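Local atomic coordinates of nitrate transport protein (Parabacteroides distasonis, PDB entry 3HN0), a protein that probably binds a small solute, perhaps nitrate, outside the cytoplasmic membrane and delivers it to an ABC transporter. Residues 114-117 and 122-125; 22-27 and 35-40; 28-33 and 196-201; 45-50 and 66-71. All coordinates share one frame; numbering follows the deposited sequence. Where two conformers were deposited one is given.

Contacts 2, 3 and 4 belong to the part of the chain built on the seven-stranded mixed sheet, whereas contact 1 lies away from it, its centre 38 Å from that of contact 2 and 43 Å from that of contact 3, across the middle of the molecule. Contacts 2 and 3 share a border: Val35 N lies 2.9 Å from Pro28 O, a probable hydrogen bond between strand 33-40 and the residue just before strand 29-30, and Trp23 packs on Pro28. Contact 4 joins contact 2 through Val40, whose CG1 is 3.6 Å from Leu49 CD1. Such a two-part build is consistent with a periplasmic binding protein.

Contact 1 of 4, residues 114-117 and 122-125; sequences YYLG and DYPL
Leu116, on helix 107-119, reaches across to Tyr123 and Leu125 where the chain leaves the helix and turns back toward strand 125-126. Strand 125-126 pairs in parallel with strand 99-100, and helix 107-119 comes between them in the chain: a short beta-alpha-beta crossover, away from the large mixed sheet. The contact is apolar and is carried by the two methyl branches of one leucine. Its CG stands anti to the carbonyl carbon (chi1 -67°), from where the fork opens toward both partners. CD2 goes to the tyrosine, meeting Tyr123 CD2 at 3.6 Å and approaching the ring obliquely, with the two side chains crossing at about a right angle. CD1 takes the other direction and meets Leu125 CD2 at 3.7 Å, the two leucines sliding past each other in opposite directions. Leu99, on the partner strand, touches all three side chains and so joins them into one apolar cluster. With both methyl branches gone, as in an alanine here, a gap is likely to open between the helix and the returning chain, leaving the Tyr123 ring and the Leu125 methyl without this support. Polar interactions lie round this cluster. The Tyr123 ring makes a cation-pi contact with Arg146, and Pro124 shares a backbone hydrogen bond with Leu99. The amide Tyr123 N is buried here without a partner in the model. Beside the apolar pairs, the methyl CD1 of Leu116 also comes within 4.1 Å of the carbonyl oxygen Tyr123 O.

Contact 2 of 4, residues 22-27 and 35-40; sequences DWLENP and VQVKVV
Trp23 and Leu24, consecutive on helix 21-25, come down on Val35 and Val37 of strand 33-40 from different directions. The indole presents its benzo side to the strand: Trp23 CE3 is 3.6 Å from Val35 CG1, an oblique approach, while Val37 CG2 sits at the edge of the ring, in its plane, and meets Trp23 CB at 3.8 Å. The two branches of Val37 are shared out. With CG1 anti to the backbone N (chi1 171°), CG2 is left to face the tryptophan, and CG1 and CB lie against Leu24, whose CD2 is 3.8 Å from Val37 CB; each neighbour crosses the valine at about a right angle. Helix 21-25 thus packs on strand 33-40 of the mixed sheet, where a short hairpin, strands 29-30 and 33-40, follows the helix. Phe20 meets the indole edge-to-face, and Leu203 and Ser206 of helix 196-212 also touch it. Between helix and strand one water bridges the two backbones, donating to Trp23 O and Val35 O and accepting from Val37 N. At the helix end, Asn26 ND2 bonds to Asp22 OD1 at 3.2 Å, the carboxylate oxygen lying 3° from the Asn26 amide plane.

Contact 3 of 4, residues 28-33 and 196-201; sequences PIIDNK and RIAFED
Ile30 and Lys33 close a type I' beta turn, with backbone hydrogen bonds running both ways between them, and the CA of Ile30 comes nearest that of Ala198, 7.0 Å away on helix 196-212. Ile30 carries the contact from the strand side, and its two branches take different partners. CG2, anti to the backbone N, meets Ala198 CB at 3.8 Å. The longer branch, with CG1 beside the backbone N (chi1 -63°) and the chain then extended, carries CD1 to the next residue on the helix, where it lies 3.9 Å from both Phe199 CA and Phe199 CB. The isoleucine thus rests on the helix backbone and the root of the phenylalanine, while the ring, in the conformer given, leads away from the isoleucine; the Phe199 side chain also touches Ala78 of strand 76-82. Tyr195, just before the helix segment, also touches Ile30, and its hydroxyl is hydrogen-bonded to Asp31 OD2 in the turn. Together these pairs set helix 196-212 against a beta hairpin closed by the type I' turn, whose first strand, 29-30, is an outermost strand of the mixed sheet.

Contact 4 of 4, residues 45-50 and 66-71; sequences LAQALL and ANLYNK
Gln47 of helix 43-51 crosses Leu68 of helix 62-70 at a slant, and its side chain can be followed outward from CB. CB points toward the other helix, and CG, anti to the carbonyl carbon (chi1 -68°), makes the first close touch, 3.8 Å from Leu68 CD1. Beyond CG the chain is extended, and CD comes over the other methyl, at 3.9 Å from Leu68 CD2. At the tip the atoms part: NE2 stays near Leu68 CD2, at 4.2 Å, while OE1 passes Leu68 CG at 3.9 Å and takes its polar partners beyond the leucine. OE1 receives a hydrogen bond from Asn64 ND2, one helical turn before Leu68, and another from a water at 2.6 Å, which in turn accepts from Asn67 ND2. The two helices follow strands 33-40 and 57-61 of the mixed sheet; strand 33-40, helix 43-51 and strand 57-61 form a beta-alpha-beta crossover, with strand 6-12 lying between the two parallel strands. Gln47 also touches Leu60, and Leu50 touches Ala58, both on strand 57-61. Shortened to an alanine here, the side chain would probably leave Asn64 ND2 and the water without their oxygen mate and part of Leu68 uncovered. One turn further along, Leu50 CD1 meets Leu68 CD1 at 3.9 Å, the two side chains crossing at about a right angle. On the far helix, Asn67 OD1 receives Lys71 NZ at 2.8 Å, with the lysine nitrogen tilted 15° from the carbonyl plane.

Contact 1 of 4, residues 114-117 and 122-125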
# COMPACT_ATOMS: atom_id res chain seq x y z
N TYR A 114 -7.51 0.21 -15.47
CA TYR A 114 -7.93 -0.42 -14.23
C TYR A 114 -8.50 0.60 -13.23
O TYR A 114 -9.54 0.38 -12.57
CB TYR A 114 -6.75 -1.18 -13.62
CG TYR A 114 -7.04 -1.65 -12.22
CD1 TYR A 114 -7.91 -2.71 -12.00
CD2 TYR A 114 -6.43 -1.05 -11.08
CE1 TYR A 114 -8.21 -3.15 -10.73
CE2 TYR A 114 -6.73 -1.50 -9.79
CZ TYR A 114 -7.63 -2.56 -9.63
OH TYR A 114 -7.95 -3.04 -8.38
N TYR A 115 -7.76 1.70 -13.08
CA TYR A 115 -8.15 2.77 -12.18
C TYR A 115 -9.51 3.36 -12.57
O TYR A 115 -10.36 3.53 -11.74
CB TYR A 115 -7.08 3.89 -12.17
CG TYR A 115 -7.51 5.08 -11.36
CD1 TYR A 115 -7.37 5.09 -9.99
CD2 TYR A 115 -8.09 6.19 -11.97
CE1 TYR A 115 -7.80 6.18 -9.23
CE2 TYR A 115 -8.52 7.29 -11.20
CZ TYR A 115 -8.35 7.25 -9.85
OH TYR A 115 -8.77 8.30 -9.07
N LEU A 116 -9.71 3.62 -13.85
CA LEU A 116 -10.96 4.22 -14.30
C LEU A 116 -12.12 3.26 -14.04
O LEU A 116 -13.17 3.67 -13.54
CB LEU A 116 -10.88 4.60 -15.76
CG LEU A 116 -9.90 5.74 -16.12
CD1 LEU A 116 -9.84 5.91 -17.67
CD2 LEU A 116 -10.24 7.07 -15.45
N GLY A 117 -11.93 1.98 -14.32
CA GLY A 117 -12.96 0.97 -14.00
C GLY A 117 -13.29 0.88 -12.52
O GLY A 117 -14.46 0.87 -12.11
N ASP A 122 -15.22 7.09 -16.74
CA ASP A 122 -15.05 6.47 -18.06
C ASP A 122 -14.52 7.45 -19.10
O ASP A 122 -14.98 7.43 -20.25
CB ASP A 122 -16.36 5.82 -18.54
CG ASP A 122 -16.61 4.44 -17.92
OD1 ASP A 122 -15.66 3.79 -17.44
OD2 ASP A 122 -17.77 4.00 -17.92
N TYR A 123 -13.53 8.24 -18.70
CA TYR A 123 -12.97 9.28 -19.54
C TYR A 123 -12.50 8.67 -20.85
O TYR A 123 -11.91 7.58 -20.85
CB TYR A 123 -11.77 9.95 -18.86
CG TYR A 123 -12.03 10.51 -17.50
CD1 TYR A 123 -13.22 11.16 -17.19
CD2 TYR A 123 -11.08 10.40 -16.51
CE1 TYR A 123 -13.45 11.68 -15.92
CE2 TYR A 123 -11.27 10.92 -15.25
CZ TYR A 123 -12.46 11.56 -14.96
OH TYR A 123 -12.65 12.05 -13.70
N PRO A 124 -12.73 9.38 -21.96
CA PRO A 124 -12.25 8.88 -23.25
C PRO A 124 -10.72 8.85 -23.26
O PRO A 124 -10.10 9.84 -22.92
CB PRO A 124 -12.76 9.91 -24.26
CG PRO A 124 -13.58 10.91 -23.46
CD PRO A 124 -13.18 10.78 -22.05
N LEU A 125 -10.14 7.71 -23.64
CA LEU A 125 -8.68 7.57 -23.69
C LEU A 125 -8.14 8.03 -25.04
O LEU A 125 -8.70 7.71 -26.06
CB LEU A 125 -8.28 6.14 -23.37
CG LEU A 125 -8.73 5.68 -21.98
CD1 LEU A 125 -8.44 4.19 -21.78
CD2 LEU A 125 -8.06 6.53 -20.89

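Contact 2 of 4, residues 22-27 and 35-40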
# COMPACT_ATOMS: atom_id res chain seq x y z
N ASP A 22 23.13 6.84 -6.11
CA ASP A 22 24.34 6.84 -5.33
C ASP A 22 25.37 5.84 -5.91
O ASP A 22 26.53 5.95 -5.60
CB ASP A 22 24.13 6.55 -3.87
CG ASP A 22 25.37 6.87 -3.03
OD1 ASP A 22 25.84 8.02 -3.11
OD2 ASP A 22 25.89 5.99 -2.32
N TRP A 23 24.94 4.91 -6.73
CA TRP A 23 25.90 4.00 -7.40
C TRP A 23 26.64 4.66 -8.55
O TRP A 23 27.72 4.22 -8.96
CB TRP A 23 25.20 2.76 -7.91
CG TRP A 23 24.71 1.77 -6.84
CD1 TRP A 23 24.65 1.97 -5.48
CD2 TRP A 23 24.21 0.46 -7.07
NE1 TRP A 23 24.13 0.84 -4.86
CE2 TRP A 23 23.85 -0.09 -5.82
CE3 TRP A 23 23.98 -0.29 -8.21
CZ2 TRP A 23 23.30 -1.35 -5.70
CZ3 TRP A 23 23.45 -1.54 -8.09
CH2 TRP A 23 23.13 -2.06 -6.83
N LEU A 24 26.06 5.73 -9.10
CA LEU A 24 26.77 6.55 -10.08
C LEU A 24 27.74 7.43 -9.37
O LEU A 24 28.90 7.57 -9.78
CB LEU A 24 25.79 7.41 -10.90
CG LEU A 24 24.97 6.63 -11.89
CD1 LEU A 24 23.84 7.52 -12.46
CD2 LEU A 24 25.88 6.15 -13.02
N GLU A 25 27.28 8.02 -8.27
CA GLU A 25 28.11 8.90 -7.48
C GLU A 25 29.30 8.16 -6.88
O GLU A 25 30.42 8.63 -6.97
CB GLU A 25 27.28 9.57 -6.37
CG GLU A 25 28.05 10.59 -5.50
CD GLU A 25 28.41 11.90 -6.23
OE1 GLU A 25 27.86 12.19 -7.32
OE2 GLU A 25 29.27 12.65 -5.70
N ASN A 26 29.03 6.98 -6.29
CA ASN A 26 29.99 6.22 -5.47
C ASN A 26 29.81 4.73 -5.76
O ASN A 26 29.18 4.01 -4.97
CB ASN A 26 29.70 6.42 -3.99
CG ASN A 26 30.01 7.84 -3.53
OD1 ASN A 26 31.16 8.27 -3.53
ND2 ASN A 26 28.96 8.59 -3.14
N PRO A 27 30.34 4.27 -6.89
CA PRO A 27 30.10 2.89 -7.30
C PRO A 27 30.52 1.88 -6.22
O PRO A 27 31.66 1.95 -5.76
CB PRO A 27 31.00 2.72 -8.50
CG PRO A 27 31.19 4.12 -9.06
CD PRO A 27 31.09 5.05 -7.88
N VAL A 35 30.69 -1.98 -9.40
CA VAL A 35 29.35 -1.96 -9.93
C VAL A 35 29.24 -0.75 -10.83
O VAL A 35 29.54 0.37 -10.43
CB VAL A 35 28.27 -2.03 -8.77
CG1 VAL A 35 26.87 -2.04 -9.35
CG2 VAL A 35 28.52 -3.27 -7.89
N GLN A 36 28.88 -0.97 -12.09
CA GLN A 36 28.91 0.05 -13.12
C GLN A 36 27.51 0.26 -13.67
O GLN A 36 27.00 -0.65 -14.31
CB GLN A 36 29.80 -0.47 -14.21
CG GLN A 36 30.18 0.44 -15.31
CD GLN A 36 31.32 -0.18 -16.13
OE1 GLN A 36 31.12 -0.59 -17.26
NE2 GLN A 36 32.50 -0.25 -15.54
N VAL A 37 26.88 1.39 -13.33
CA VAL A 37 25.52 1.66 -13.79
C VAL A 37 25.53 2.40 -15.11
O VAL A 37 26.23 3.43 -15.26
CB VAL A 37 24.76 2.53 -12.75
CG1 VAL A 37 23.40 3.02 -13.32
CG2 VAL A 37 24.59 1.76 -11.49
N LYS A 38 24.74 1.92 -16.06
CA LYS A 38 24.56 2.59 -17.35
C LYS A 38 23.07 2.72 -17.62
O LYS A 38 22.29 1.79 -17.41
CB LYS A 38 25.26 1.79 -18.43
CG LYS A 38 26.78 1.89 -18.36
CD LYS A 38 27.44 1.37 -19.65
CE LYS A 38 28.97 1.27 -19.52
NZ LYS A 38 29.55 2.21 -18.51
N VAL A 39 22.67 3.91 -18.05
CA VAL A 39 21.29 4.16 -18.39
C VAL A 39 21.07 3.72 -19.85
O VAL A 39 21.88 4.02 -20.73
CB VAL A 39 20.90 5.63 -18.15
CG1 VAL A 39 19.43 5.89 -18.56
CG2 VAL A 39 21.17 6.03 -16.69
N VAL A 40 20.02 2.96 -20.09
CA VAL A 40 19.73 2.52 -21.45
C VAL A 40 18.40 3.13 -21.87
O VAL A 40 17.56 3.43 -21.03
CB VAL A 40 19.70 0.99 -21.60
CG1 VAL A 40 21.09 0.42 -21.33
CG2 VAL A 40 18.66 0.36 -20.68
O HOH W 1 28.25 2.78 -11.07

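Contact 3 of 4, residues 28-33 and 196-201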
# COMPACT_ATOMS: atom_id res chain seq x y z
N PRO A 28 29.61 0.98 -5.82
CA PRO A 28 29.95 -0.04 -4.83
C PRO A 28 30.93 -1.05 -5.40
O PRO A 28 31.01 -1.21 -6.61
CB PRO A 28 28.63 -0.75 -4.57
CG PRO A 28 27.60 0.04 -5.18
CD PRO A 28 28.17 0.99 -6.13
N ILE A 29 31.70 -1.68 -4.53
CA ILE A 29 32.61 -2.74 -4.96
C ILE A 29 32.14 -4.00 -4.27
O ILE A 29 31.98 -4.02 -3.05
CB ILE A 29 34.07 -2.43 -4.56
CG1 ILE A 29 34.62 -1.18 -5.28
CG2 ILE A 29 34.96 -3.65 -4.85
CD1 ILE A 29 35.83 -0.65 -4.58
N ILE A 30 31.84 -5.03 -5.05
CA ILE A 30 31.40 -6.31 -4.53
C ILE A 30 32.37 -7.36 -5.04
O ILE A 30 32.56 -7.48 -6.26
CB ILE A 30 29.95 -6.63 -5.01
CG1 ILE A 30 29.01 -5.54 -4.43
CG2 ILE A 30 29.54 -8.07 -4.61
CD1 ILE A 30 27.57 -5.64 -4.92
N ASP A 31 32.99 -8.12 -4.13
CA ASP A 31 33.91 -9.20 -4.51
C ASP A 31 34.97 -8.69 -5.47
O ASP A 31 35.26 -9.36 -6.45
CB ASP A 31 33.13 -10.39 -5.12
CG ASP A 31 33.92 -11.65 -5.23
OD1 ASP A 31 34.82 -11.86 -4.41
OD2 ASP A 31 33.61 -12.46 -6.14
N ASN A 32 35.51 -7.50 -5.19
CA ASN A 32 36.59 -6.85 -5.96
C ASN A 32 36.12 -6.51 -7.38
O ASN A 32 36.96 -6.43 -8.30
CB ASN A 32 37.80 -7.77 -6.03
CG ASN A 32 39.01 -7.10 -6.67
OD1 ASN A 32 39.30 -5.93 -6.43
ND2 ASN A 32 39.75 -7.87 -7.46
N LYS A 33 34.82 -6.38 -7.57
CA LYS A 33 34.23 -5.89 -8.81
C LYS A 33 33.50 -4.60 -8.61
O LYS A 33 32.63 -4.50 -7.75
CB LYS A 33 33.30 -6.90 -9.39
CG LYS A 33 34.02 -8.16 -9.78
CD LYS A 33 33.03 -9.26 -10.11
CE LYS A 33 33.73 -10.61 -10.34
NZ LYS A 33 32.82 -11.53 -11.03
N ARG A 196 23.69 -11.73 -5.07
CA ARG A 196 22.34 -11.14 -4.92
C ARG A 196 22.17 -10.40 -3.60
O ARG A 196 21.72 -9.29 -3.57
CB ARG A 196 21.28 -12.25 -5.03
CG ARG A 196 19.83 -11.68 -4.86
CD ARG A 196 18.74 -12.69 -5.26
NE ARG A 196 18.90 -13.90 -4.49
CZ ARG A 196 18.45 -14.10 -3.25
NH1 ARG A 196 17.68 -13.21 -2.61
NH2 ARG A 196 18.77 -15.24 -2.65
N ILE A 197 22.42 -11.08 -2.48
CA ILE A 197 22.29 -10.43 -1.19
C ILE A 197 23.20 -9.19 -1.08
O ILE A 197 22.78 -8.18 -0.58
CB ILE A 197 22.57 -11.39 -0.01
CG1 ILE A 197 21.56 -12.53 -0.02
CG2 ILE A 197 22.54 -10.65 1.30
CD1 ILE A 197 20.14 -12.10 0.21
N ALA A 198 24.47 -9.31 -1.49
CA ALA A 198 25.37 -8.13 -1.47
C ALA A 198 24.80 -6.92 -2.28
O ALA A 198 24.84 -5.77 -1.84
CB ALA A 198 26.75 -8.52 -2.01
N PHE A 199 24.30 -7.20 -3.47
CA PHE A 199 23.77 -6.13 -4.30
C PHE A 199 22.46 -5.58 -3.75
O PHE A 199 22.25 -4.38 -3.81
CB PHE A 199 23.85 -6.41 -5.83
CG PHE A 199 22.72 -7.22 -6.47
CD1 PHE A 199 21.40 -6.76 -6.50
CD2 PHE A 199 23.02 -8.39 -7.19
CE1 PHE A 199 20.41 -7.48 -7.18
CE2 PHE A 199 22.04 -9.11 -7.84
CZ PHE A 199 20.71 -8.65 -7.84
N GLU A 200 21.63 -6.43 -3.18
CA GLU A 200 20.40 -5.95 -2.49
C GLU A 200 20.77 -5.09 -1.30
O GLU A 200 20.16 -4.07 -1.10
CB GLU A 200 19.48 -7.08 -2.05
CG GLU A 200 18.87 -7.85 -3.20
CD GLU A 200 17.91 -8.93 -2.74
OE1 GLU A 200 18.27 -9.69 -1.81
OE2 GLU A 200 16.80 -9.02 -3.32
N ASP A 201 21.71 -5.50 -0.48
CA ASP A 201 22.15 -4.67 0.62
C ASP A 201 22.59 -3.29 0.11
O ASP A 201 22.22 -2.27 0.70
CB ASP A 201 23.31 -5.29 1.41
CG ASP A 201 22.96 -6.57 2.16
OD1 ASP A 201 21.78 -6.89 2.32
OD2 ASP A 201 23.94 -7.25 2.58

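Contact 4 of 4, residues 45-50 and 66-71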
# COMPACT_ATOMS: atom_id res chain seq x y z
N LEU A 45 16.29 -2.33 -25.83
CA LEU A 45 17.75 -2.30 -25.71
C LEU A 45 18.19 -3.02 -24.44
O LEU A 45 19.13 -3.80 -24.46
CB LEU A 45 18.29 -0.86 -25.75
CG LEU A 45 18.12 -0.11 -27.08
CD1 LEU A 45 18.52 1.36 -26.93
CD2 LEU A 45 18.89 -0.78 -28.19
N ALA A 46 17.48 -2.77 -23.34
CA ALA A 46 17.74 -3.50 -22.08
C ALA A 46 17.61 -5.02 -22.23
O ALA A 46 18.48 -5.77 -21.77
CB ALA A 46 16.79 -2.98 -20.98
N GLN A 47 16.56 -5.47 -22.93
CA GLN A 47 16.34 -6.89 -23.21
C GLN A 47 17.42 -7.49 -24.05
O GLN A 47 17.94 -8.61 -23.76
CB GLN A 47 14.98 -7.12 -23.92
CG GLN A 47 13.82 -6.82 -22.99
CD GLN A 47 12.48 -7.17 -23.54
OE1 GLN A 47 11.52 -7.21 -22.78
NE2 GLN A 47 12.39 -7.42 -24.85
N ALA A 48 17.82 -6.75 -25.09
CA ALA A 48 18.92 -7.19 -25.97
C ALA A 48 20.20 -7.39 -25.18
O ALA A 48 20.89 -8.42 -25.33
CB ALA A 48 19.15 -6.17 -27.14
N LEU A 49 20.49 -6.46 -24.28
CA LEU A 49 21.69 -6.62 -23.44
C LEU A 49 21.66 -7.86 -22.59
O LEU A 49 22.68 -8.54 -22.41
CB LEU A 49 21.85 -5.38 -22.54
CG LEU A 49 22.25 -4.07 -23.23
CD1 LEU A 49 22.04 -2.93 -22.23
CD2 LEU A 49 23.70 -4.11 -23.80
N LEU A 50 20.49 -8.17 -22.03
CA LEU A 50 20.34 -9.38 -21.25
C LEU A 50 20.49 -10.63 -22.10
O LEU A 50 21.26 -11.53 -21.76
CB LEU A 50 18.97 -9.43 -20.57
CG LEU A 50 18.76 -8.47 -19.41
CD1 LEU A 50 17.29 -8.35 -19.07
CD2 LEU A 50 19.55 -8.99 -18.23
N ALA A 66 8.66 -10.59 -16.68
CA ALA A 66 7.83 -11.77 -16.76
C ALA A 66 7.86 -12.45 -18.12
O ALA A 66 7.97 -13.69 -18.21
CB ALA A 66 6.39 -11.44 -16.37
N ASN A 67 7.72 -11.66 -19.17
CA ASN A 67 7.74 -12.16 -20.54
C ASN A 67 9.06 -12.82 -20.86
O ASN A 67 9.11 -13.96 -21.30
CB ASN A 67 7.48 -11.00 -21.52
CG ASN A 67 7.30 -11.51 -22.93
OD1 ASN A 67 6.54 -12.44 -23.16
ND2 ASN A 67 8.02 -10.93 -23.88
N LEU A 68 10.17 -12.15 -20.59
CA LEU A 68 11.48 -12.76 -20.82
C LEU A 68 11.65 -14.09 -20.08
O LEU A 68 12.16 -15.08 -20.65
CB LEU A 68 12.60 -11.81 -20.38
CG LEU A 68 12.79 -10.55 -21.21
CD1 LEU A 68 13.93 -9.70 -20.55
CD2 LEU A 68 13.11 -10.89 -22.61
N TYR A 69 11.25 -14.12 -18.81
CA TYR A 69 11.30 -15.35 -18.04
C TYR A 69 10.44 -16.45 -18.68
O TYR A 69 10.90 -17.61 -18.83
CB TYR A 69 10.92 -15.12 -16.57
CG TYR A 69 10.93 -16.41 -15.79
CD1 TYR A 69 12.11 -16.86 -15.21
CD2 TYR A 69 9.77 -17.20 -15.64
CE1 TYR A 69 12.17 -18.07 -14.53
CE2 TYR A 69 9.80 -18.42 -14.94
CZ TYR A 69 11.01 -18.86 -14.39
OH TYR A 69 11.12 -20.05 -13.72
N ASN A 70 9.21 -16.12 -19.05
CA ASN A 70 8.30 -17.08 -19.67
C ASN A 70 8.82 -17.62 -21.02
O ASN A 70 8.51 -18.75 -21.41
CB ASN A 70 6.89 -16.49 -19.80
CG ASN A 70 6.15 -16.52 -18.51
OD1 ASN A 70 6.49 -17.31 -17.65
ND2 ASN A 70 5.15 -15.66 -18.34
N LYS A 71 9.59 -16.79 -21.70
CA LYS A 71 10.15 -17.14 -23.00
C LYS A 71 11.45 -17.94 -22.92
O LYS A 71 11.93 -18.39 -23.94
CB LYS A 71 10.30 -15.88 -23.85
CG LYS A 71 8.91 -15.41 -24.27
CD LYS A 71 8.79 -14.40 -25.36
CE LYS A 71 7.38 -14.50 -26.05
NZ LYS A 71 6.15 -14.47 -25.11
O HOH W 2 9.31 -8.47 -23.01